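Local coordinates for conserved hypothetical protein (Agrobacterium tumefaciens, PDB 2FEX) that is of unknown function but belongs to the DJ-1/PfpI family, whose members include proteases, glyoxalases and stress-response proteins, at residues Leu73-Lys77 with Gly78-Asp82; Gly84-Val87 with Lys88-Arg91; Gly120-Leu123 with Ala124-Lys127; Gly155-Pro158 with Val159-Ala162. All coordinates share one frame; numbering follows the deposited sequence.

Contact 1 of 4, residues Leu73-Lys77 with Gly78-Asp82; sequences LSWEK and GTAAD
W75 and A80 make the main side-chain contact where the short helix 74-77 unwinds into the following loop. The A80 methyl sits over one face of the indole, with CB 3.4 Å from the centroid of the W75 five-membered ring, a CH-pi contact. It is displaced over the CD1-NE1 side of that ring, 3.2 Å from A80 CB to W75 CD1. A small methyl suits this position because it can reach the ring without being held off by further branches. S74 OG rests above the same face, placed there by a chi1 of 60° that puts the hydroxyl in the crowded position between its own backbone N and carbonyl carbon.

Backbone bonds form a Schellman motif. T79 N gives its hydrogen to S74 O (3.0 Å), while G78 N bonds to W75 O (3.0 Å) from well above that carbonyl plane. The positive phi of G78, 75°, turns the chain out of the helix, and glycine adopts it readily because it has no side chain.

Two waters add further polar links between the segments. One molecule is 2.9 Å from S74 OG and accepts from A81 N. Another lies in the indole plane, taking the hydrogen of W75 NE1 at 2.9 Å and donating to A81 O.

Beyond the contact, W75 packs on A102, A103 and A106 of helix 102-109, near the probable nucleophile elbow of this family. The tryptophan is thus gripped by a methyl and the S74 hydroxyl over one face and a water-bridged N-H at its edge, which should limit rotation of the indole.

Contact 2 of 4, residues Gly84-Val87 with Lys88-Arg91; sequences GGLV and KRFR
The F90 ring meets L86 at its edge: L86 O lies in the ring plane, 3.4 Å from F90 CD1. The two side chains run side by side in the same direction, with L86 CD1 3.7 Å from F90 CE1; L86 CG, anti to the backbone N (chi1 179°), lays the leucine there. The R89 guanidinium carries L86 CA over one face, offset toward the rim. The same L86 methyl, CD1, also meets R89 NH1 at 3.6 Å. R89 reaches its polar partners, the carbonyls of L59 and Y56, through NH1. Its long aliphatic stem suits a boundary position, apolar near L86 and charged at the end.

One residue further on, V87 and R91 likewise run side by side, V87 CG1 being 4.0 Å from R91 CG, and R91 NH1 goes on to bond G148 O. K88 is exposed, and its NZ forms a salt bridge with D92 OD2.

Beneath these side chains runs an unbroken series of i to i+4 bonds, from K88 N to G84 O (2.9 Å) through R91 N to V87 O (2.8 Å). L86 and F90 pack on L67 of strand 66-69, and F90 and R91 on V97 of strand 96-100. Helix 84-92 is the connecting helix of a beta-alpha-beta crossover, typical of the flavodoxin-like fold of the DJ-1/PfpI family.

Contact 3 of 4, residues Gly120-Leu123 with Ala124-Lys127; sequences GNAL and ASHK
A122 is the N-cap of the short helix 123-127, and its carbonyl begins the turn that joins the loop residues 120-122 to the helix. A122 O receives two weak bonds, from S125 N at 3.1 Å and from H126 N at 3.4 Å. A stronger one follows, K127 N to L123 O at 3.0 Å.

On the outer side, the K127 chain folds back across L123, its CD 3.8 Å from L123 CG. Bends at chi3 (60°) and chi4 (75°) bring NZ to E135, its salt-bridge partner. Leucine and lysine suit this place because the methylenes of one can lie on the branch of the other while the ammonium stays polar.

On the inner side, the H126 imidazole comes close to G120, with CE1 3.6 Å from the glycine CA. A residue without a side chain suits this spot, where the ring presses close to the main chain. H126 is held by both nitrogens, ND1 with S105 OG and NE2 with T119 O. N121 is held through OD1, which accepts from G155 N; a water may also link its ND2 to S125 OG, though only one of the serine's two conformers is considered.

Around them, S125 and H126 pack on helix 102-109, the H126 ring meets Y132 and Y138 edge-to-face, and N121 lies against C101, part of what resembles the nucleophile elbow of this family, just after strand 96-100.

Contact 4 of 4, residues Gly155-Pro158 with Val159-Ala162; sequences GSAP and VSFA
A157 and F161 close the first turn of helix 158-168, for which A157 is the N-cap. F161 N donates to A157 O at 3.1 Å, and A162 N donates to P158 O at the same length, 3.1 Å. These two bonds satisfy the first pair of carbonyls, but V159 N and S160 N, in the opening turn, have no helical carbonyl before them to accept their hydrogens. Another chain supplies the acceptors: E186 of the second subunit binds V159 N with OE2 and S160 N with OE1. A carboxylate suits this place, since its charge would be stabilised by the positive end of the helix dipole, and the same glutamate packs against A157 and P158. Proline suits the first helical position because its nitrogen has no hydrogen to be satisfied, and its ring fits the phi of -66°.

The S160 hydroxyl is used too. With chi1 of 56°, it lies between its own backbone N and carbonyl carbon and comes over A157, where OG is 3.5 Å from A157 CB, yet its hydrogen bond is with A144 N, to which OG is the acceptor. Ahead of the helix, G155 N is bonded by N121 OD1 and G155 O takes the indole hydrogen of W15.

F161 carries no polar group, and its ring packs on A98 and I100 of strand 96-100 and V151 and A153 of strand 150-153. CG, anti to the backbone N (chi1 -173°), carries the ring off from the first turn to those strands, while F161 CB stays 3.3 Å from A157 O and 3.5 Å from P158 O.

Overall arrangement
The four contacts follow one another along the chain, each a local turn or helix segment around the same mixed, mainly parallel sheet. Contacts 1 and 2 are separated by a single residue, with centres 18 Å apart, and belong to the link from strand 66-69 to strand 96-100. Contacts 2 and 4 lie on opposite sides of the chain's centre, about 23 Å between centres. Contacts 3 and 4, with centres 16 Å apart, touch directly: N121 OD1 is 2.8 Å from G155 N, a probable hydrogen bond tying two loops together. W75, N121 and F161 from contacts 1, 3 and 4 all touch the probable nucleophile elbow, while the second subunit lies within reach of six residues of contact 4 and of L73 in contact 1.

Contact 1 of 4, residues Leu73-Lys77 with Gly78-Asp82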
loop_
_atom_site.group_PDB
_atom_site.type_symbol
_atom_site.label_atom_id
_atom_site.label_comp_id
_atom_site.label_asym_id
_atom_site.label_seq_id
_atom_site.Cartn_x
_atom_site.Cartn_y
_atom_site.Cartn_z
ATOM N N LEU A 73 5.549 -9.736 8.691
ATOM C CA LEU A 73 6.451 -10.131 9.823
ATOM C C LEU A 73 6.237 -11.551 10.323
ATOM O O LEU A 73 6.911 -11.991 11.285
ATOM C CB LEU A 73 6.197 -9.199 10.993
ATOM C CG LEU A 73 6.461 -7.732 10.693
ATOM C CD1 LEU A 73 6.146 -6.864 11.927
ATOM C CD2 LEU A 73 7.897 -7.432 10.184
ATOM N N SER A 74 5.262 -12.266 9.764
ATOM C CA SER A 74 4.977 -13.617 10.333
ATOM C C SER A 74 6.185 -14.548 10.290
ATOM O O SER A 74 6.455 -15.276 11.251
ATOM C CB SER A 74 3.735 -14.301 9.686
ATOM O OG SER A 74 3.940 -14.465 8.287
ATOM N N TRP A 75 6.927 -14.487 9.182
ATOM C CA TRP A 75 8.157 -15.341 9.090
ATOM C C TRP A 75 9.156 -15.069 10.208
ATOM O O TRP A 75 9.543 -16.010 10.934
ATOM C CB TRP A 75 8.750 -15.243 7.680
ATOM C CG TRP A 75 7.759 -15.810 6.669
ATOM C CD1 TRP A 75 7.621 -17.128 6.267
ATOM C CD2 TRP A 75 6.761 -15.077 5.997
ATOM N NE1 TRP A 75 6.564 -17.244 5.400
ATOM C CE2 TRP A 75 6.024 -15.995 5.193
ATOM C CE3 TRP A 75 6.393 -13.718 5.990
ATOM C CZ2 TRP A 75 4.932 -15.575 4.365
ATOM C CZ3 TRP A 75 5.302 -13.295 5.205
ATOM C CH2 TRP A 75 4.574 -14.217 4.412
ATOM N N GLU A 76 9.506 -13.791 10.425
ATOM C CA GLU A 76 10.513 -13.471 11.430
ATOM C C GLU A 76 9.982 -13.737 12.828
ATOM O O GLU A 76 10.775 -14.015 13.740
ATOM C CB GLU A 76 11.012 -12.052 11.314
ATOM C CG GLU A 76 10.017 -10.993 11.431
ATOM C CD GLU A 76 10.574 -9.713 10.824
ATOM O OE1 GLU A 76 10.610 -9.596 9.546
ATOM O OE2 GLU A 76 10.987 -8.868 11.648
ATOM N N LYS A 77 8.657 -13.675 12.981
ATOM C CA LYS A 77 8.021 -13.922 14.284
ATOM C C LYS A 77 7.833 -15.421 14.565
ATOM O O LYS A 77 7.435 -15.811 15.695
ATOM C CB LYS A 77 6.685 -13.174 14.383
ATOM C CG LYS A 77 6.854 -11.654 14.546
ATOM C CD LYS A 77 5.489 -10.923 14.382
ATOM C CE LYS A 77 5.620 -9.419 14.591
ATOM N NZ LYS A 77 6.472 -9.091 15.768
ATOM N N GLY A 78 8.124 -16.248 13.558
ATOM C CA GLY A 78 8.046 -17.712 13.683
ATOM C C GLY A 78 6.626 -18.259 13.690
ATOM O O GLY A 78 6.384 -19.412 14.170
ATOM N N THR A 79 5.680 -17.481 13.162
ATOM C CA THR A 79 4.266 -17.888 13.109
ATOM C C THR A 79 3.721 -17.956 11.669
ATOM O O THR A 79 2.508 -17.874 11.451
ATOM C CB THR A 79 3.357 -16.906 13.887
ATOM O OG1 THR A 79 3.451 -15.592 13.304
ATOM C CG2 THR A 79 3.734 -16.885 15.356
ATOM N N ALA A 80 4.601 -18.099 10.691
ATOM C CA ALA A 80 4.108 -18.102 9.312
ATOM C C ALA A 80 3.340 -19.369 8.950
ATOM O O ALA A 80 3.574 -20.430 9.555
ATOM C CB ALA A 80 5.262 -17.907 8.324
ATOM N N ALA A 81 2.442 -19.224 7.973
ATOM C CA ALA A 81 1.696 -20.353 7.433
ATOM C C ALA A 81 2.593 -21.265 6.602
ATOM O O ALA A 81 3.468 -20.796 5.918
ATOM C CB ALA A 81 0.543 -19.851 6.595
ATOM N N ASP A 82 2.297 -22.579 6.610
ATOM C CA ASP A 82 2.970 -23.498 5.698
ATOM C C ASP A 82 2.354 -23.283 4.305
ATOM O O ASP A 82 1.147 -23.479 4.134
ATOM C CB ASP A 82 2.685 -24.939 6.190
ATOM C CG ASP A 82 3.238 -26.021 5.283
ATOM O OD1 ASP A 82 3.901 -25.764 4.267
ATOM O OD2 ASP A 82 3.009 -27.223 5.678
HETATM O O HOH W 1 2.187 -16.455 7.075
HETATM O O HOH W 2 6.054 -20.049 5.017
HETATM O O HOH W 3 6.687 -18.233 17.317
#

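Contact 2 of 4, residues Gly84-Val87 with Lys88-Arg91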
loop_
_atom_site.group_PDB
_atom_site.type_symbol
_atom_site.label_atom_id
_atom_site.label_comp_id
_atom_site.label_asym_id
_atom_site.label_seq_id
_atom_site.Cartn_x
_atom_site.Cartn_y
_atom_site.Cartn_z
ATOM N N GLY A 84 3.474 -24.815 1.428
ATOM C CA GLY A 84 3.880 -25.861 0.452
ATOM C C GLY A 84 2.682 -26.413 -0.354
ATOM O O GLY A 84 2.743 -26.467 -1.622
ATOM N N GLY A 85 1.618 -26.810 0.358
ATOM C CA GLY A 85 0.422 -27.429 -0.288
ATOM C C GLY A 85 -0.268 -26.445 -1.230
ATOM O O GLY A 85 -0.583 -26.783 -2.371
ATOM N N LEU A 86 -0.479 -25.224 -0.742
ATOM C CA LEU A 86 -1.141 -24.159 -1.523
ATOM C C LEU A 86 -0.326 -23.853 -2.784
ATOM O O LEU A 86 -0.867 -23.822 -3.899
ATOM C CB LEU A 86 -1.245 -22.910 -0.645
ATOM C CG LEU A 86 -1.882 -21.706 -1.309
ATOM C CD1 LEU A 86 -3.341 -21.968 -1.805
ATOM C CD2 LEU A 86 -1.913 -20.510 -0.413
ATOM N N VAL A 87 0.982 -23.672 -2.623
ATOM C CA VAL A 87 1.793 -23.332 -3.787
ATOM C C VAL A 87 1.786 -24.472 -4.814
ATOM O O VAL A 87 1.617 -24.227 -6.020
ATOM C CB VAL A 87 3.204 -22.946 -3.342
ATOM C CG1 VAL A 87 4.185 -22.882 -4.524
ATOM C CG2 VAL A 87 3.146 -21.615 -2.630
ATOM N N LYS A 88 1.965 -25.694 -4.326
ATOM C CA LYS A 88 1.942 -26.890 -5.221
ATOM C C LYS A 88 0.604 -27.000 -5.977
ATOM O O LYS A 88 0.598 -27.276 -7.168
ATOM C CB LYS A 88 2.300 -28.160 -4.464
ATOM C CG LYS A 88 2.340 -29.426 -5.369
ATOM C CD LYS A 88 2.912 -30.605 -4.630
ATOM C CE LYS A 88 2.866 -31.904 -5.457
ATOM N NZ LYS A 88 3.140 -31.747 -6.929
ATOM N N ARG A 89 -0.507 -26.796 -5.273
ATOM C CA ARG A 89 -1.843 -26.810 -5.876
ATOM C C ARG A 89 -1.894 -25.876 -7.092
ATOM O O ARG A 89 -2.362 -26.250 -8.148
ATOM C CB ARG A 89 -2.920 -26.432 -4.821
ATOM C CG ARG A 89 -4.397 -26.498 -5.243
ATOM C CD ARG A 89 -5.416 -26.147 -4.078
ATOM N NE ARG A 89 -4.890 -26.447 -2.745
ATOM C CZ ARG A 89 -5.076 -25.686 -1.675
ATOM N NH1 ARG A 89 -5.784 -24.596 -1.748
ATOM N NH2 ARG A 89 -4.551 -26.026 -0.516
ATOM N N PHE A 90 -1.411 -24.656 -6.903
ATOM C CA PHE A 90 -1.392 -23.644 -7.972
ATOM C C PHE A 90 -0.397 -23.953 -9.092
ATOM O O PHE A 90 -0.729 -23.854 -10.291
ATOM C CB PHE A 90 -1.211 -22.244 -7.351
ATOM C CG PHE A 90 -2.498 -21.664 -6.894
ATOM C CD1 PHE A 90 -3.124 -22.152 -5.738
ATOM C CD2 PHE A 90 -3.185 -20.728 -7.719
ATOM C CE1 PHE A 90 -4.396 -21.627 -5.341
ATOM C CE2 PHE A 90 -4.421 -20.207 -7.369
ATOM C CZ PHE A 90 -5.057 -20.660 -6.174
ATOM N N ARG A 91 0.826 -24.327 -8.698
ATOM C CA ARG A 91 1.876 -24.634 -9.698
ATOM C C ARG A 91 1.477 -25.815 -10.563
ATOM O O ARG A 91 1.766 -25.845 -11.793
ATOM C CB ARG A 91 3.223 -24.919 -9.022
ATOM C CG ARG A 91 3.820 -23.662 -8.476
ATOM C CD ARG A 91 4.426 -22.875 -9.627
ATOM N NE ARG A 91 5.611 -23.590 -10.103
ATOM C CZ ARG A 91 6.272 -23.325 -11.222
ATOM N NH1 ARG A 91 5.842 -22.385 -12.069
ATOM N NH2 ARG A 91 7.368 -24.029 -11.492
#

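Contact 3 of 4, residues Gly120-Leu123 with Ala124-Lys127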
loop_
_atom_site.group_PDB
_atom_site.type_symbol
_atom_site.label_atom_id
_atom_site.label_comp_id
_atom_site.label_asym_id
_atom_site.label_seq_id
_atom_site.Cartn_x
_atom_site.Cartn_y
_atom_site.Cartn_z
ATOM N N GLY A 120 14.827 -11.542 -4.609
ATOM C CA GLY A 120 14.318 -11.569 -3.213
ATOM C C GLY A 120 14.888 -10.354 -2.515
ATOM O O GLY A 120 15.488 -9.425 -3.151
ATOM N N ASN A 121 14.763 -10.339 -1.195
ATOM C CA ASN A 121 15.379 -9.227 -0.451
ATOM C C ASN A 121 16.893 -9.318 -0.473
ATOM O O ASN A 121 17.577 -8.265 -0.458
ATOM C CB ASN A 121 14.899 -9.252 0.994
ATOM C CG ASN A 121 13.480 -8.762 1.123
ATOM O OD1 ASN A 121 12.996 -7.997 0.271
ATOM N ND2 ASN A 121 12.785 -9.221 2.196
ATOM N N ALA A 122 17.391 -10.554 -0.485
ATOM C CA ALA A 122 18.828 -10.860 -0.580
ATOM C C ALA A 122 18.988 -12.358 -0.838
ATOM O O ALA A 122 18.103 -13.161 -0.431
ATOM C CB ALA A 122 19.499 -10.535 0.764
ATOM N N LEU A 123 20.117 -12.734 -1.443
ATOM C CA LEU A 123 20.354 -14.168 -1.666
ATOM C C LEU A 123 20.359 -14.894 -0.292
ATOM O O LEU A 123 19.822 -16.000 -0.156
ATOM C CB LEU A 123 21.698 -14.401 -2.374
ATOM C CG LEU A 123 22.147 -15.858 -2.553
ATOM C CD1 LEU A 123 21.140 -16.719 -3.239
ATOM C CD2 LEU A 123 23.466 -15.818 -3.333
ATOM N N ALA A 124 20.947 -14.240 0.723
ATOM C CA ALA A 124 21.075 -14.899 2.059
ATOM C C ALA A 124 19.686 -15.149 2.700
ATOM O O ALA A 124 19.496 -16.137 3.454
ATOM C CB ALA A 124 21.920 -14.052 2.981
ATOM N N SER A 125 18.719 -14.271 2.406
ATOM C CA SER A 125 17.320 -14.466 2.829
ATOM C C SER A 125 16.750 -15.766 2.271
ATOM O O SER A 125 16.092 -16.519 3.002
ATOM C CB SER A 125 16.442 -13.267 2.455
ATOM O OG SER A 125 16.938 -12.082 3.049
ATOM N N HIS A 126 17.032 -16.056 0.992
ATOM C CA HIS A 126 16.559 -17.318 0.411
ATOM C C HIS A 126 17.294 -18.523 1.007
ATOM O O HIS A 126 16.711 -19.569 1.280
ATOM C CB HIS A 126 16.725 -17.288 -1.123
ATOM C CG HIS A 126 15.692 -16.418 -1.821
ATOM N ND1 HIS A 126 14.853 -15.550 -1.148
ATOM C CD2 HIS A 126 15.412 -16.265 -3.143
ATOM C CE1 HIS A 126 14.061 -14.930 -2.021
ATOM N NE2 HIS A 126 14.406 -15.321 -3.247
ATOM N N LYS A 127 18.591 -18.348 1.211
ATOM C CA LYS A 127 19.464 -19.434 1.693
ATOM C C LYS A 127 19.136 -19.834 3.122
ATOM O O LYS A 127 19.568 -20.921 3.569
ATOM C CB LYS A 127 20.972 -19.062 1.517
ATOM C CG LYS A 127 21.366 -19.084 0.010
ATOM C CD LYS A 127 22.853 -18.752 -0.260
ATOM C CE LYS A 127 23.801 -19.719 0.415
ATOM N NZ LYS A 127 23.863 -21.035 -0.254
HETATM O O HOH W 4 14.213 -11.098 4.113
#

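Contact 4 of 4, residues Gly155-Pro158 with Val159-Ala162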
loop_
_atom_site.group_PDB
_atom_site.type_symbol
_atom_site.label_atom_id
_atom_site.label_comp_id
_atom_site.label_asym_id
_atom_site.label_seq_id
_atom_site.Cartn_x
_atom_site.Cartn_y
_atom_site.Cartn_z
ATOM N N GLY A 155 10.951 -6.506 -1.026
ATOM C CA GLY A 155 9.934 -5.625 -0.466
ATOM C C GLY A 155 10.070 -4.189 -0.963
ATOM O O GLY A 155 9.088 -3.453 -0.959
ATOM N N SER A 156 11.283 -3.811 -1.387
ATOM C CA SER A 156 11.516 -2.460 -1.936
ATOM C C SER A 156 10.975 -2.259 -3.372
ATOM O O SER A 156 11.124 -1.148 -3.939
ATOM C CB SER A 156 13.040 -2.204 -1.959
ATOM O OG SER A 156 13.690 -3.303 -2.624
ATOM N N ALA A 157 10.416 -3.319 -3.982
ATOM C CA ALA A 157 10.035 -3.237 -5.413
ATOM C C ALA A 157 8.527 -3.522 -5.625
ATOM O O ALA A 157 8.190 -4.360 -6.476
ATOM C CB ALA A 157 10.876 -4.230 -6.249
ATOM N N PRO A 158 7.650 -2.806 -4.902
ATOM C CA PRO A 158 6.228 -3.101 -5.092
ATOM C C PRO A 158 5.702 -2.765 -6.488
ATOM O O PRO A 158 4.735 -3.392 -6.947
ATOM C CB PRO A 158 5.541 -2.227 -4.014
ATOM C CG PRO A 158 6.478 -1.032 -3.811
ATOM C CD PRO A 158 7.869 -1.690 -3.942
ATOM N N VAL A 159 6.283 -1.750 -7.135
ATOM C CA VAL A 159 5.757 -1.342 -8.449
ATOM C C VAL A 159 6.073 -2.400 -9.502
ATOM O O VAL A 159 5.189 -2.833 -10.220
ATOM C CB VAL A 159 6.264 0.042 -8.857
ATOM C CG1 VAL A 159 5.603 0.406 -10.216
ATOM C CG2 VAL A 159 5.903 1.043 -7.723
ATOM N N SER A 160 7.344 -2.806 -9.621
ATOM C CA SER A 160 7.695 -3.781 -10.639
ATOM C C SER A 160 7.078 -5.167 -10.315
ATOM O O SER A 160 6.791 -5.926 -11.229
ATOM C CB SER A 160 9.198 -3.878 -10.859
ATOM O OG SER A 160 9.876 -4.173 -9.642
ATOM N N PHE A 161 6.854 -5.418 -9.029
ATOM C CA PHE A 161 6.132 -6.658 -8.635
ATOM C C PHE A 161 4.736 -6.629 -9.301
ATOM O O PHE A 161 4.327 -7.606 -9.985
ATOM C CB PHE A 161 5.997 -6.698 -7.118
ATOM C CG PHE A 161 5.423 -8.006 -6.577
ATOM C CD1 PHE A 161 6.030 -9.227 -6.847
ATOM C CD2 PHE A 161 4.280 -7.957 -5.757
ATOM C CE1 PHE A 161 5.526 -10.431 -6.240
ATOM C CE2 PHE A 161 3.762 -9.162 -5.145
ATOM C CZ PHE A 161 4.370 -10.393 -5.445
ATOM N N ALA A 162 4.035 -5.493 -9.151
ATOM C CA ALA A 162 2.711 -5.387 -9.748
ATOM C C ALA A 162 2.747 -5.503 -11.275
ATOM O O ALA A 162 1.919 -6.210 -11.880
ATOM C CB ALA A 162 2.022 -4.092 -9.321
#